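Local structure of LbaCas13a H328A (C2c2) (Lachnospiraceae bacterium NK4A179, 5WLH) at residues A[724-735]-A[850-858]; A[928-936]-A[948-956]. The protein binds a CRISPR guide RNA, here as its precursor with a 24-nucleotide spacer, and is an RNA-guided, RNA-targeting nuclease of the Cas13a family. One frame throughout, in Å; residues are numbered along the deposited sequence.

Both contacts lie in the later half of this mostly helical chain, in series rather than nested or crossed. Contact 1 comes first and is the longer-range of the two: helix 709-732 leads into helix 736-745, and after a partly disordered excursion of 114 residues between the segments, helix 843-861 returns to pack across helix 709-732. The chain then runs on to helix 915-941, where contact 2 closes a much tighter loop, the segment 948-956 folding back along the helix just left. The centres stand about 27 Å apart and the nearest atoms about 11 Å, without touching. A common principle links them: helices 709-732 and 915-941 each meet their partner segment on one side and bound RNA on another.

Contact 1. Residues A[724-735]-A[850-858]; sequences FKEIYYNAFLND and LRKAFLEFI. With nucleotides of chain B.
Phe724 opens this buried helix-helix crossing, a worked example of knobs-into-holes packing built from an aromatic cluster, by offering a ring face to the edge of Phe854; the centroids are 5.3 Å apart. The next residue, Lys725, turns instead to the guide RNA, where its NZ bonds phosphate oxygens of U35 and A36 of chain B and forms a salt bridge with Glu726. Ile727 fits CG2 between two rings, 3.6 Å from CE2 of Phe857 and close to CE1 of Phe854. Tyr728 lays its ring edge against Phe854, while its hydroxyl bonds Pro676 O. On the RNA side again, Tyr729 OH donates to OP2 of A34 of chain B at 2.6 Å. A wider, pi-type turn over 728-732 ends at Phe732, whose CG stands anti to the backbone N (chi1 164°), sending the ring among Leu850, Ala853, Phe854 and Phe857. Its face receives the edge of Phe854, planes at 77°, in a T-shaped pair, and its own edge points, offset, at the face of Phe857. The helices run nearly perpendicular, at 93°. Asp735, which caps helix 736-745 through Val738 N, brings its carboxylate carbon CG to 3.6 Å from Phe857 CE1.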
loop_
_atom_site.group_PDB
_atom_site.type_symbol
_atom_site.label_atom_id
_atom_site.label_comp_id
_atom_site.label_asym_id
_atom_site.label_seq_id
_atom_site.Cartn_x
_atom_site.Cartn_y
_atom_site.Cartn_z
ATOM N N PHE A 724 2.729 12.691 29.281
ATOM C CA PHE A 724 2.309 13.615 28.231
ATOM C C PHE A 724 1.652 12.871 27.076
ATOM O O PHE A 724 0.658 13.342 26.507
ATOM C CB PHE A 724 3.502 14.408 27.700
ATOM C CG PHE A 724 3.877 15.583 28.561
ATOM C CD1 PHE A 724 3.306 15.749 29.816
ATOM C CD2 PHE A 724 4.797 16.515 28.115
ATOM C CE1 PHE A 724 3.653 16.835 30.618
ATOM C CE2 PHE A 724 5.154 17.597 28.910
ATOM C CZ PHE A 724 4.576 17.755 30.159
ATOM N N LYS A 725 2.190 11.703 26.725
ATOM C CA LYS A 725 1.607 10.934 25.630
ATOM C C LYS A 725 0.165 10.564 25.950
ATOM O O LYS A 725 -0.739 10.753 25.125
ATOM C CB LYS A 725 2.444 9.678 25.363
ATOM C CG LYS A 725 2.000 8.921 24.088
ATOM C CD LYS A 725 1.063 7.743 24.418
ATOM C CE LYS A 725 1.822 6.591 25.065
ATOM N NZ LYS A 725 0.910 5.438 25.382
ATOM N N GLU A 726 -0.071 10.057 27.163
ATOM C CA GLU A 726 -1.427 9.702 27.547
ATOM C C GLU A 726 -2.322 10.932 27.581
ATOM O O GLU A 726 -3.485 10.870 27.171
ATOM C CB GLU A 726 -1.418 8.979 28.889
ATOM C CG GLU A 726 -0.781 7.602 28.822
ATOM C CD GLU A 726 -1.609 6.618 27.998
ATOM O OE1 GLU A 726 -1.052 6.025 27.056
ATOM O OE2 GLU A 726 -2.806 6.424 28.302
ATOM N N ILE A 727 -1.791 12.068 28.038
ATOM C CA ILE A 727 -2.594 13.290 28.051
ATOM C C ILE A 727 -2.917 13.735 26.637
ATOM O O ILE A 727 -4.042 14.165 26.345
ATOM C CB ILE A 727 -1.864 14.404 28.814
ATOM C CG1 ILE A 727 -1.714 14.013 30.288
ATOM C CG2 ILE A 727 -2.598 15.725 28.608
ATOM C CD1 ILE A 727 -0.888 15.010 31.082
ATOM N N TYR A 728 -1.931 13.652 25.744
ATOM C CA TYR A 728 -2.111 14.085 24.366
ATOM C C TYR A 728 -3.320 13.400 23.755
ATOM O O TYR A 728 -4.226 14.052 23.227
ATOM C CB TYR A 728 -0.837 13.765 23.572
ATOM C CG TYR A 728 -0.839 14.212 22.129
ATOM C CD1 TYR A 728 -0.564 15.522 21.790
ATOM C CD2 TYR A 728 -1.109 13.311 21.101
ATOM C CE1 TYR A 728 -0.557 15.935 20.480
ATOM C CE2 TYR A 728 -1.099 13.719 19.784
ATOM C CZ TYR A 728 -0.822 15.014 19.476
ATOM O OH TYR A 728 -0.814 15.411 18.172
ATOM N N TYR A 729 -3.383 12.082 23.884
ATOM C CA TYR A 729 -4.437 11.358 23.190
ATOM C C TYR A 729 -5.759 11.413 23.945
ATOM O O TYR A 729 -6.819 11.550 23.325
ATOM C CB TYR A 729 -4.013 9.907 22.957
ATOM C CG TYR A 729 -2.886 9.793 21.953
ATOM C CD1 TYR A 729 -3.082 10.162 20.621
ATOM C CD2 TYR A 729 -1.640 9.322 22.335
ATOM C CE1 TYR A 729 -2.052 10.071 19.693
ATOM C CE2 TYR A 729 -0.617 9.219 21.424
ATOM C CZ TYR A 729 -0.834 9.593 20.102
ATOM O OH TYR A 729 0.195 9.501 19.200
ATOM N N ASN A 730 -5.721 11.338 25.277
ATOM C CA ASN A 730 -6.929 11.077 26.044
ATOM C C ASN A 730 -7.579 12.322 26.642
ATOM O O ASN A 730 -8.704 12.228 27.158
ATOM C CB ASN A 730 -6.616 10.068 27.148
ATOM C CG ASN A 730 -6.222 8.713 26.586
ATOM O OD1 ASN A 730 -7.073 7.954 26.151
ATOM N ND2 ASN A 730 -4.927 8.411 26.593
ATOM N N ALA A 731 -6.930 13.478 26.563
ATOM C CA ALA A 731 -7.509 14.706 27.088
ATOM C C ALA A 731 -7.306 15.876 26.136
ATOM O O ALA A 731 -8.231 16.654 25.881
ATOM C CB ALA A 731 -6.885 15.032 28.453
ATOM N N PHE A 732 -6.092 16.001 25.598
ATOM C CA PHE A 732 -5.715 17.201 24.862
ATOM C C PHE A 732 -6.463 17.314 23.541
ATOM O O PHE A 732 -7.055 18.354 23.237
ATOM C CB PHE A 732 -4.199 17.193 24.645
ATOM C CG PHE A 732 -3.712 18.149 23.597
ATOM C CD1 PHE A 732 -3.683 19.519 23.832
ATOM C CD2 PHE A 732 -3.241 17.674 22.382
ATOM C CE1 PHE A 732 -3.213 20.389 22.871
ATOM C CE2 PHE A 732 -2.767 18.545 21.421
ATOM C CZ PHE A 732 -2.752 19.903 21.665
ATOM N N LEU A 733 -6.443 16.256 22.729
ATOM C CA LEU A 733 -6.906 16.410 21.354
ATOM C C LEU A 733 -8.397 16.729 21.264
ATOM O O LEU A 733 -8.816 17.411 20.327
ATOM C CB LEU A 733 -6.578 15.147 20.543
ATOM C CG LEU A 733 -5.112 14.917 20.180
ATOM C CD1 LEU A 733 -4.955 13.531 19.546
ATOM C CD2 LEU A 733 -4.589 16.008 19.257
ATOM N N ASN A 734 -9.211 16.271 22.219
ATOM C CA ASN A 734 -10.650 16.513 22.187
ATOM C C ASN A 734 -11.086 17.698 23.035
ATOM O O ASN A 734 -12.291 17.952 23.144
ATOM C CB ASN A 734 -11.406 15.266 22.649
ATOM C CG ASN A 734 -11.057 14.048 21.834
ATOM O OD1 ASN A 734 -10.810 14.144 20.632
ATOM N ND2 ASN A 734 -11.006 12.897 22.486
ATOM N N ASP A 735 -10.153 18.423 23.633
ATOM C CA ASP A 735 -10.527 19.509 24.526
ATOM C C ASP A 735 -11.042 20.703 23.725
ATOM O O ASP A 735 -10.403 21.150 22.765
ATOM C CB ASP A 735 -9.340 19.905 25.393
ATOM C CG ASP A 735 -9.687 21.008 26.375
ATOM O OD1 ASP A 735 -10.174 20.684 27.475
ATOM O OD2 ASP A 735 -9.484 22.187 26.031
ATOM N N LEU A 850 0.405 22.340 17.229
ATOM C CA LEU A 850 -0.002 21.335 18.205
ATOM C C LEU A 850 0.906 21.351 19.429
ATOM O O LEU A 850 0.428 21.255 20.564
ATOM C CB LEU A 850 -0.007 19.945 17.562
ATOM C CG LEU A 850 -1.217 19.585 16.691
ATOM C CD1 LEU A 850 -0.991 18.248 15.985
ATOM C CD2 LEU A 850 -2.494 19.537 17.499
ATOM N N ARG A 851 2.222 21.459 19.213
ATOM C CA ARG A 851 3.177 21.412 20.314
ATOM C C ARG A 851 2.958 22.570 21.273
ATOM O O ARG A 851 2.959 22.385 22.497
ATOM C CB ARG A 851 4.596 21.432 19.748
ATOM C CG ARG A 851 5.712 21.242 20.748
ATOM C CD ARG A 851 7.055 21.548 20.079
ATOM N NE ARG A 851 7.373 20.573 19.036
ATOM C CZ ARG A 851 7.494 20.859 17.742
ATOM N NH1 ARG A 851 7.340 22.103 17.316
ATOM N NH2 ARG A 851 7.773 19.893 16.874
ATOM N N LYS A 852 2.716 23.763 20.734
ATOM C CA LYS A 852 2.484 24.921 21.587
ATOM C C LYS A 852 1.111 24.857 22.251
ATOM O O LYS A 852 0.984 25.168 23.441
ATOM C CB LYS A 852 2.665 26.205 20.775
ATOM C CG LYS A 852 4.090 26.389 20.242
ATOM C CD LYS A 852 5.154 25.872 21.231
ATOM C CE LYS A 852 6.525 25.726 20.569
ATOM N NZ LYS A 852 7.444 24.802 21.266
ATOM N N ALA A 853 0.075 24.419 21.515
ATOM C CA ALA A 853 -1.229 24.241 22.141
ATOM C C ALA A 853 -1.159 23.244 23.292
ATOM O O ALA A 853 -1.832 23.424 24.318
ATOM C CB ALA A 853 -2.261 23.791 21.098
ATOM N N PHE A 854 -0.363 22.179 23.140
ATOM C CA PHE A 854 -0.262 21.176 24.199
ATOM C C PHE A 854 0.422 21.752 25.433
ATOM O O PHE A 854 -0.023 21.530 26.564
ATOM C CB PHE A 854 0.497 19.944 23.705
ATOM C CG PHE A 854 0.584 18.839 24.718
ATOM C CD1 PHE A 854 -0.422 17.884 24.811
ATOM C CD2 PHE A 854 1.668 18.753 25.588
ATOM C CE1 PHE A 854 -0.345 16.866 25.743
ATOM C CE2 PHE A 854 1.767 17.731 26.523
ATOM C CZ PHE A 854 0.747 16.772 26.597
ATOM N N LEU A 855 1.521 22.471 25.234
ATOM C CA LEU A 855 2.212 23.058 26.377
ATOM C C LEU A 855 1.290 23.991 27.145
ATOM O O LEU A 855 1.271 23.971 28.381
ATOM C CB LEU A 855 3.474 23.786 25.914
ATOM C CG LEU A 855 4.529 22.871 25.278
ATOM C CD1 LEU A 855 5.607 23.668 24.558
ATOM C CD2 LEU A 855 5.146 21.927 26.298
ATOM N N GLU A 856 0.494 24.791 26.431
ATOM C CA GLU A 856 -0.441 25.687 27.104
ATOM C C GLU A 856 -1.538 24.904 27.818
ATOM O O GLU A 856 -1.957 25.277 28.923
ATOM C CB GLU A 856 -1.033 26.680 26.099
ATOM C CG GLU A 856 -2.167 27.527 26.650
ATOM C CD GLU A 856 -2.604 28.622 25.694
ATOM O OE1 GLU A 856 -2.291 29.802 25.968
ATOM O OE2 GLU A 856 -3.260 28.307 24.676
ATOM N N PHE A 857 -2.012 23.813 27.200
ATOM C CA PHE A 857 -2.995 22.938 27.834
ATOM C C PHE A 857 -2.477 22.387 29.156
ATOM O O PHE A 857 -3.221 22.308 30.146
ATOM C CB PHE A 857 -3.338 21.789 26.872
ATOM C CG PHE A 857 -4.306 20.781 27.428
ATOM C CD1 PHE A 857 -5.655 21.085 27.547
ATOM C CD2 PHE A 857 -3.875 19.517 27.796
ATOM C CE1 PHE A 857 -6.546 20.159 28.029
ATOM C CE2 PHE A 857 -4.772 18.580 28.286
ATOM C CZ PHE A 857 -6.113 18.910 28.406
ATOM N N ILE A 858 -1.215 21.960 29.176
ATOM C CA ILE A 858 -0.605 21.447 30.401
ATOM C C ILE A 858 -0.576 22.539 31.469
ATOM O O ILE A 858 -1.001 22.331 32.613
ATOM C CB ILE A 858 0.807 20.910 30.098
ATOM C CG1 ILE A 858 0.725 19.679 29.190
ATOM C CG2 ILE A 858 1.548 20.577 31.380
ATOM C CD1 ILE A 858 0.136 18.467 29.861
ATOM P P A B 34 -1.275 7.410 16.834
ATOM O OP1 A B 34 -2.597 6.952 17.349
ATOM O OP2 A B 34 -0.897 8.869 16.880
ATOM O "O5'" A B 34 -0.049 6.613 17.437
ATOM C "C5'" A B 34 -0.145 5.226 17.733
ATOM C "C4'" A B 34 0.844 4.809 18.796
ATOM O "O4'" A B 34 2.186 4.730 18.232
ATOM C "C3'" A B 34 0.932 5.751 20.010
ATOM O "O3'" A B 34 1.035 4.984 21.202
ATOM C "C2'" A B 34 2.258 6.480 19.782
ATOM O "O2'" A B 34 2.892 6.936 20.958
ATOM C "C1'" A B 34 3.086 5.402 19.086
ATOM N N9 A B 34 4.227 5.935 18.332
ATOM C C8 A B 34 4.287 6.767 17.245
ATOM N N7 A B 34 5.516 7.063 16.881
ATOM C C5 A B 34 6.317 6.400 17.798
ATOM C C6 A B 34 7.710 6.305 17.973
ATOM N N6 A B 34 8.614 6.911 17.198
ATOM N N1 A B 34 8.167 5.551 18.999
ATOM C C2 A B 34 7.279 4.938 19.794
ATOM N N3 A B 34 5.948 4.955 19.728
ATOM C C4 A B 34 5.531 5.705 18.695
ATOM P P U B 35 -0.235 4.199 21.794
ATOM O OP1 U B 35 -1.336 4.175 20.806
ATOM O OP2 U B 35 -0.612 4.768 23.111
ATOM O "O5'" U B 35 0.368 2.752 22.012
ATOM C "C5'" U B 35 -0.274 1.801 22.832
ATOM C "C4'" U B 35 0.588 0.578 22.936
ATOM O "O4'" U B 35 0.747 -0.015 21.627
ATOM C "C3'" U B 35 2.010 0.851 23.387
ATOM O "O3'" U B 35 2.077 0.964 24.790
ATOM C "C2'" U B 35 2.778 -0.338 22.829
ATOM O "O2'" U B 35 2.669 -1.456 23.691
ATOM C "C1'" U B 35 2.011 -0.628 21.526
ATOM N N1 U B 35 2.715 -0.066 20.353
ATOM C C2 U B 35 3.729 -0.841 19.837
ATOM O O2 U B 35 4.018 -1.937 20.279
ATOM N N3 U B 35 4.377 -0.297 18.767
ATOM C C4 U B 35 4.138 0.932 18.191
ATOM O O4 U B 35 4.841 1.274 17.240
ATOM C C5 U B 35 3.081 1.685 18.787
ATOM C C6 U B 35 2.414 1.172 19.828
ATOM P P A B 36 2.811 2.213 25.462
ATOM O OP1 A B 36 2.583 2.040 26.914
ATOM O OP2 A B 36 2.446 3.475 24.786
ATOM O "O5'" A B 36 4.333 1.948 25.122
ATOM C "C5'" A B 36 5.340 2.800 25.638
ATOM C "C4'" A B 36 6.485 1.998 26.193
ATOM O "O4'" A B 36 6.025 1.161 27.288
ATOM C "C3'" A B 36 7.155 1.057 25.216
ATOM O "O3'" A B 36 8.490 0.900 25.697
ATOM C "C2'" A B 36 6.371 -0.239 25.439
ATOM O "O2'" A B 36 7.011 -1.408 24.984
ATOM C "C1'" A B 36 6.216 -0.210 26.956
ATOM N N9 A B 36 5.073 -0.921 27.517
ATOM C C8 A B 36 3.776 -0.999 27.069
ATOM N N7 A B 36 2.989 -1.662 27.885
ATOM C C5 A B 36 3.817 -2.010 28.950
ATOM C C6 A B 36 3.592 -2.717 30.148
ATOM N N6 A B 36 2.404 -3.231 30.488
ATOM N N1 A B 36 4.640 -2.885 30.990
ATOM C C2 A B 36 5.827 -2.373 30.654
ATOM N N3 A B 36 6.156 -1.687 29.561
ATOM C C4 A B 36 5.094 -1.543 28.743
#

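Contact 2. Residues A[928-936]-A[948-956]; sequences YKQYVWDIY and HSIAEDKIA. With nucleotides of chain B.
With CG anti to its carbonyl carbon (chi1 -80°), Tyr936 reaches across to 948-956, and Glu952, its chain extended beyond CG, points toward the C-terminal end of the helix and lies alongside the phenol. Tyr936 OH donates a hydrogen bond to Ile950 O, near the ring plane; the modelled 2.4 Å is unusually short, so its exact length is doubtful. Glu952 CG lies 3.4 Å from Tyr936 CD2, and the carboxylate plane is inclined to the ring by just 23°. His948 sets its imidazole nearly parallel to the same phenol but displaced, its ND1-CE1 side lying by Tyr936 CE1. The chain leaves helix 915-941, doubles back beside it and enters the two-stranded antiparallel hairpin of strands 954-955 and 958-959. Further back along the helix the contact turns apolar. Val932 CG2 meets Ile950 CG2 at 3.9 Å, and the Tyr928 hydroxyl end is met by Ile950 CG2 and Ile955 CD1. Water bridges the backbones, donating to Lys929 O and Glu952 O at 2.8 Å each; a second water joins Trp933 O to Glu952 OE1, the latter bond weak. Another side of the helix meets the RNA: Tyr931 lays a ring face over the adenine of A25 of chain B, N3 above its centre, and its OH donates to O2', while Gln930 OE1 accepts from the adenine N6 at 2.8 Å, almost straight at 174°.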
loop_
_atom_site.group_PDB
_atom_site.type_symbol
_atom_site.label_atom_id
_atom_site.label_comp_id
_atom_site.label_asym_id
_atom_site.label_seq_id
_atom_site.Cartn_x
_atom_site.Cartn_y
_atom_site.Cartn_z
ATOM N N TYR A 928 -9.921 3.706 8.027
ATOM C CA TYR A 928 -11.188 3.375 7.384
ATOM C C TYR A 928 -12.269 4.391 7.743
ATOM O O TYR A 928 -12.980 4.905 6.869
ATOM C CB TYR A 928 -11.612 1.963 7.802
ATOM C CG TYR A 928 -13.023 1.632 7.386
ATOM C CD1 TYR A 928 -13.288 1.212 6.089
ATOM C CD2 TYR A 928 -14.079 1.735 8.273
ATOM C CE1 TYR A 928 -14.553 0.937 5.685
ATOM C CE2 TYR A 928 -15.378 1.439 7.875
ATOM C CZ TYR A 928 -15.594 1.024 6.575
ATOM O OH TYR A 928 -16.846 0.715 6.118
ATOM N N LYS A 929 -12.429 4.669 9.040
ATOM C CA LYS A 929 -13.529 5.533 9.458
ATOM C C LYS A 929 -13.373 6.934 8.875
ATOM O O LYS A 929 -14.347 7.532 8.399
ATOM C CB LYS A 929 -13.594 5.587 10.978
ATOM C CG LYS A 929 -14.796 6.384 11.506
ATOM C CD LYS A 929 -14.810 6.393 13.032
ATOM C CE LYS A 929 -16.065 7.101 13.555
ATOM N NZ LYS A 929 -16.328 6.798 14.987
ATOM N N GLN A 930 -12.148 7.453 8.876
ATOM C CA GLN A 930 -11.903 8.790 8.352
ATOM C C GLN A 930 -12.125 8.842 6.854
ATOM O O GLN A 930 -12.639 9.837 6.340
ATOM C CB GLN A 930 -10.479 9.235 8.673
ATOM C CG GLN A 930 -10.296 10.752 8.589
ATOM C CD GLN A 930 -10.016 11.255 7.198
ATOM O OE1 GLN A 930 -9.532 10.505 6.339
ATOM N NE2 GLN A 930 -10.269 12.558 6.971
ATOM N N TYR A 931 -11.689 7.801 6.134
ATOM C CA TYR A 931 -11.870 7.763 4.685
ATOM C C TYR A 931 -13.354 7.773 4.332
ATOM O O TYR A 931 -13.810 8.571 3.507
ATOM C CB TYR A 931 -11.160 6.517 4.135
ATOM C CG TYR A 931 -10.991 6.379 2.637
ATOM C CD1 TYR A 931 -11.255 7.426 1.752
ATOM C CD2 TYR A 931 -10.542 5.174 2.110
ATOM C CE1 TYR A 931 -11.090 7.256 0.375
ATOM C CE2 TYR A 931 -10.370 5.005 0.768
ATOM C CZ TYR A 931 -10.650 6.031 -0.099
ATOM O OH TYR A 931 -10.473 5.799 -1.444
ATOM N N VAL A 932 -14.136 6.933 4.998
ATOM C CA VAL A 932 -15.566 6.899 4.713
ATOM C C VAL A 932 -16.190 8.256 5.014
ATOM O O VAL A 932 -17.000 8.768 4.237
ATOM C CB VAL A 932 -16.233 5.763 5.511
ATOM C CG1 VAL A 932 -17.752 5.867 5.441
ATOM C CG2 VAL A 932 -15.747 4.381 4.999
ATOM N N TRP A 933 -15.821 8.861 6.145
ATOM C CA TRP A 933 -16.338 10.190 6.466
ATOM C C TRP A 933 -15.971 11.190 5.378
ATOM O O TRP A 933 -16.804 12.002 4.953
ATOM C CB TRP A 933 -15.788 10.626 7.827
ATOM C CG TRP A 933 -15.978 12.092 8.202
ATOM C CD1 TRP A 933 -17.036 12.640 8.894
ATOM C CD2 TRP A 933 -15.072 13.166 7.942
ATOM N NE1 TRP A 933 -16.838 13.994 9.067
ATOM C CE2 TRP A 933 -15.650 14.345 8.480
ATOM C CE3 TRP A 933 -13.837 13.258 7.296
ATOM C CZ2 TRP A 933 -15.022 15.585 8.401
ATOM C CZ3 TRP A 933 -13.220 14.491 7.207
ATOM C CH2 TRP A 933 -13.816 15.644 7.762
ATOM N N ASP A 934 -14.728 11.131 4.901
ATOM C CA ASP A 934 -14.263 12.112 3.931
ATOM C C ASP A 934 -14.977 11.952 2.593
ATOM O O ASP A 934 -15.273 12.943 1.913
ATOM C CB ASP A 934 -12.749 11.980 3.764
ATOM C CG ASP A 934 -12.161 13.113 2.957
ATOM O OD1 ASP A 934 -12.190 14.262 3.452
ATOM O OD2 ASP A 934 -11.675 12.862 1.836
ATOM N N ILE A 935 -15.260 10.711 2.201
ATOM C CA ILE A 935 -15.989 10.470 0.958
ATOM C C ILE A 935 -17.391 11.051 1.043
ATOM O O ILE A 935 -17.863 11.721 0.115
ATOM C CB ILE A 935 -16.056 8.972 0.645
ATOM C CG1 ILE A 935 -14.647 8.389 0.441
ATOM C CG2 ILE A 935 -16.920 8.762 -0.617
ATOM C CD1 ILE A 935 -14.601 6.879 0.670
ATOM N N TYR A 936 -18.097 10.751 2.133
ATOM C CA TYR A 936 -19.446 11.274 2.269
ATOM C C TYR A 936 -19.422 12.792 2.337
ATOM O O TYR A 936 -20.310 13.462 1.800
ATOM C CB TYR A 936 -20.102 10.673 3.501
ATOM C CG TYR A 936 -20.623 9.275 3.237
ATOM C CD1 TYR A 936 -21.565 9.040 2.239
ATOM C CD2 TYR A 936 -20.154 8.191 3.957
ATOM C CE1 TYR A 936 -22.032 7.763 1.985
ATOM C CE2 TYR A 936 -20.625 6.906 3.712
ATOM C CZ TYR A 936 -21.554 6.703 2.729
ATOM O OH TYR A 936 -22.023 5.435 2.484
ATOM N N HIS A 948 -25.808 4.824 0.949
ATOM C CA HIS A 948 -25.066 4.584 2.182
ATOM C C HIS A 948 -24.980 3.101 2.527
ATOM O O HIS A 948 -25.173 2.706 3.681
ATOM C CB HIS A 948 -25.695 5.385 3.317
ATOM C CG HIS A 948 -25.675 6.866 3.088
ATOM N ND1 HIS A 948 -24.656 7.680 3.539
ATOM C CD2 HIS A 948 -26.548 7.682 2.448
ATOM C CE1 HIS A 948 -24.904 8.930 3.190
ATOM N NE2 HIS A 948 -26.046 8.959 2.527
ATOM N N SER A 949 -24.682 2.260 1.530
ATOM C CA SER A 949 -24.429 0.843 1.790
ATOM C C SER A 949 -23.275 0.659 2.761
ATOM O O SER A 949 -23.240 -0.321 3.516
ATOM C CB SER A 949 -24.127 0.109 0.482
ATOM O OG SER A 949 -22.801 0.369 0.035
ATOM N N ILE A 950 -22.323 1.582 2.745
ATOM C CA ILE A 950 -21.204 1.586 3.669
ATOM C C ILE A 950 -21.465 2.719 4.659
ATOM O O ILE A 950 -21.475 3.896 4.282
ATOM C CB ILE A 950 -19.874 1.739 2.919
ATOM C CG1 ILE A 950 -19.528 0.412 2.222
ATOM C CG2 ILE A 950 -18.754 2.146 3.859
ATOM C CD1 ILE A 950 -19.083 0.532 0.779
ATOM N N ALA A 951 -21.720 2.368 5.916
ATOM C CA ALA A 951 -22.071 3.360 6.920
ATOM C C ALA A 951 -20.824 4.060 7.459
ATOM O O ALA A 951 -19.710 3.531 7.419
ATOM C CB ALA A 951 -22.834 2.712 8.070
ATOM N N GLU A 952 -21.029 5.270 7.987
ATOM C CA GLU A 952 -19.936 5.979 8.646
ATOM C C GLU A 952 -19.663 5.467 10.056
ATOM O O GLU A 952 -18.540 5.626 10.551
ATOM C CB GLU A 952 -20.228 7.487 8.713
ATOM C CG GLU A 952 -20.149 8.202 7.379
ATOM C CD GLU A 952 -20.591 9.656 7.462
ATOM O OE1 GLU A 952 -19.953 10.425 8.207
ATOM O OE2 GLU A 952 -21.582 10.021 6.790
ATOM N N ASP A 953 -20.653 4.853 10.707
ATOM C CA ASP A 953 -20.581 4.567 12.127
ATOM C C ASP A 953 -20.604 3.080 12.453
ATOM O O ASP A 953 -20.518 2.718 13.625
ATOM C CB ASP A 953 -21.733 5.269 12.854
ATOM C CG ASP A 953 -23.104 4.911 12.270
ATOM O OD1 ASP A 953 -23.165 4.239 11.215
ATOM O OD2 ASP A 953 -24.130 5.306 12.870
ATOM N N LYS A 954 -20.719 2.217 11.460
ATOM C CA LYS A 954 -20.807 0.786 11.703
ATOM C C LYS A 954 -19.992 0.040 10.663
ATOM O O LYS A 954 -19.767 0.530 9.556
ATOM C CB LYS A 954 -22.255 0.292 11.659
ATOM C CG LYS A 954 -23.084 0.787 12.832
ATOM C CD LYS A 954 -24.564 0.514 12.607
ATOM C CE LYS A 954 -25.142 -0.287 13.755
ATOM N NZ LYS A 954 -25.448 0.588 14.915
ATOM N N ILE A 955 -19.565 -1.158 11.036
ATOM C CA ILE A 955 -18.851 -2.060 10.148
ATOM C C ILE A 955 -19.379 -3.459 10.417
ATOM O O ILE A 955 -19.470 -3.877 11.576
ATOM C CB ILE A 955 -17.322 -1.974 10.356
ATOM C CG1 ILE A 955 -16.585 -2.957 9.441
ATOM C CG2 ILE A 955 -16.931 -2.177 11.819
ATOM C CD1 ILE A 955 -16.298 -2.387 8.076
ATOM N N ALA A 956 -19.779 -4.160 9.358
ATOM C CA ALA A 956 -20.265 -5.532 9.489
ATOM C C ALA A 956 -21.359 -5.629 10.552
ATOM O O ALA A 956 -21.426 -6.593 11.319
ATOM C CB ALA A 956 -19.109 -6.486 9.803
ATOM P P A B 25 -7.114 11.525 -5.853
ATOM O OP1 A B 25 -8.308 12.398 -5.653
ATOM O OP2 A B 25 -5.819 12.128 -6.241
ATOM O "O5'" A B 25 -6.908 10.714 -4.506
ATOM C "C5'" A B 25 -5.966 9.653 -4.413
ATOM C "C4'" A B 25 -6.555 8.478 -3.681
ATOM O "O4'" A B 25 -6.665 8.779 -2.262
ATOM C "C3'" A B 25 -7.955 8.061 -4.139
ATOM O "O3'" A B 25 -8.043 6.642 -4.094
ATOM C "C2'" A B 25 -8.856 8.610 -3.043
ATOM O "O2'" A B 25 -10.081 7.919 -2.899
ATOM C "C1'" A B 25 -7.964 8.431 -1.824
ATOM N N9 A B 25 -8.364 9.245 -0.684
ATOM C C8 A B 25 -8.972 10.477 -0.707
ATOM N N7 A B 25 -9.270 10.930 0.488
ATOM C C5 A B 25 -8.836 9.921 1.336
ATOM C C6 A B 25 -8.863 9.794 2.729
ATOM N N6 A B 25 -9.372 10.738 3.524
ATOM N N1 A B 25 -8.370 8.663 3.272
ATOM C C2 A B 25 -7.863 7.718 2.472
ATOM N N3 A B 25 -7.788 7.731 1.140
ATOM C C4 A B 25 -8.291 8.870 0.635
HETATM O O HOH W 1 -17.025 7.429 9.069
HETATM O O HOH W 2 -19.170 12.926 6.166
#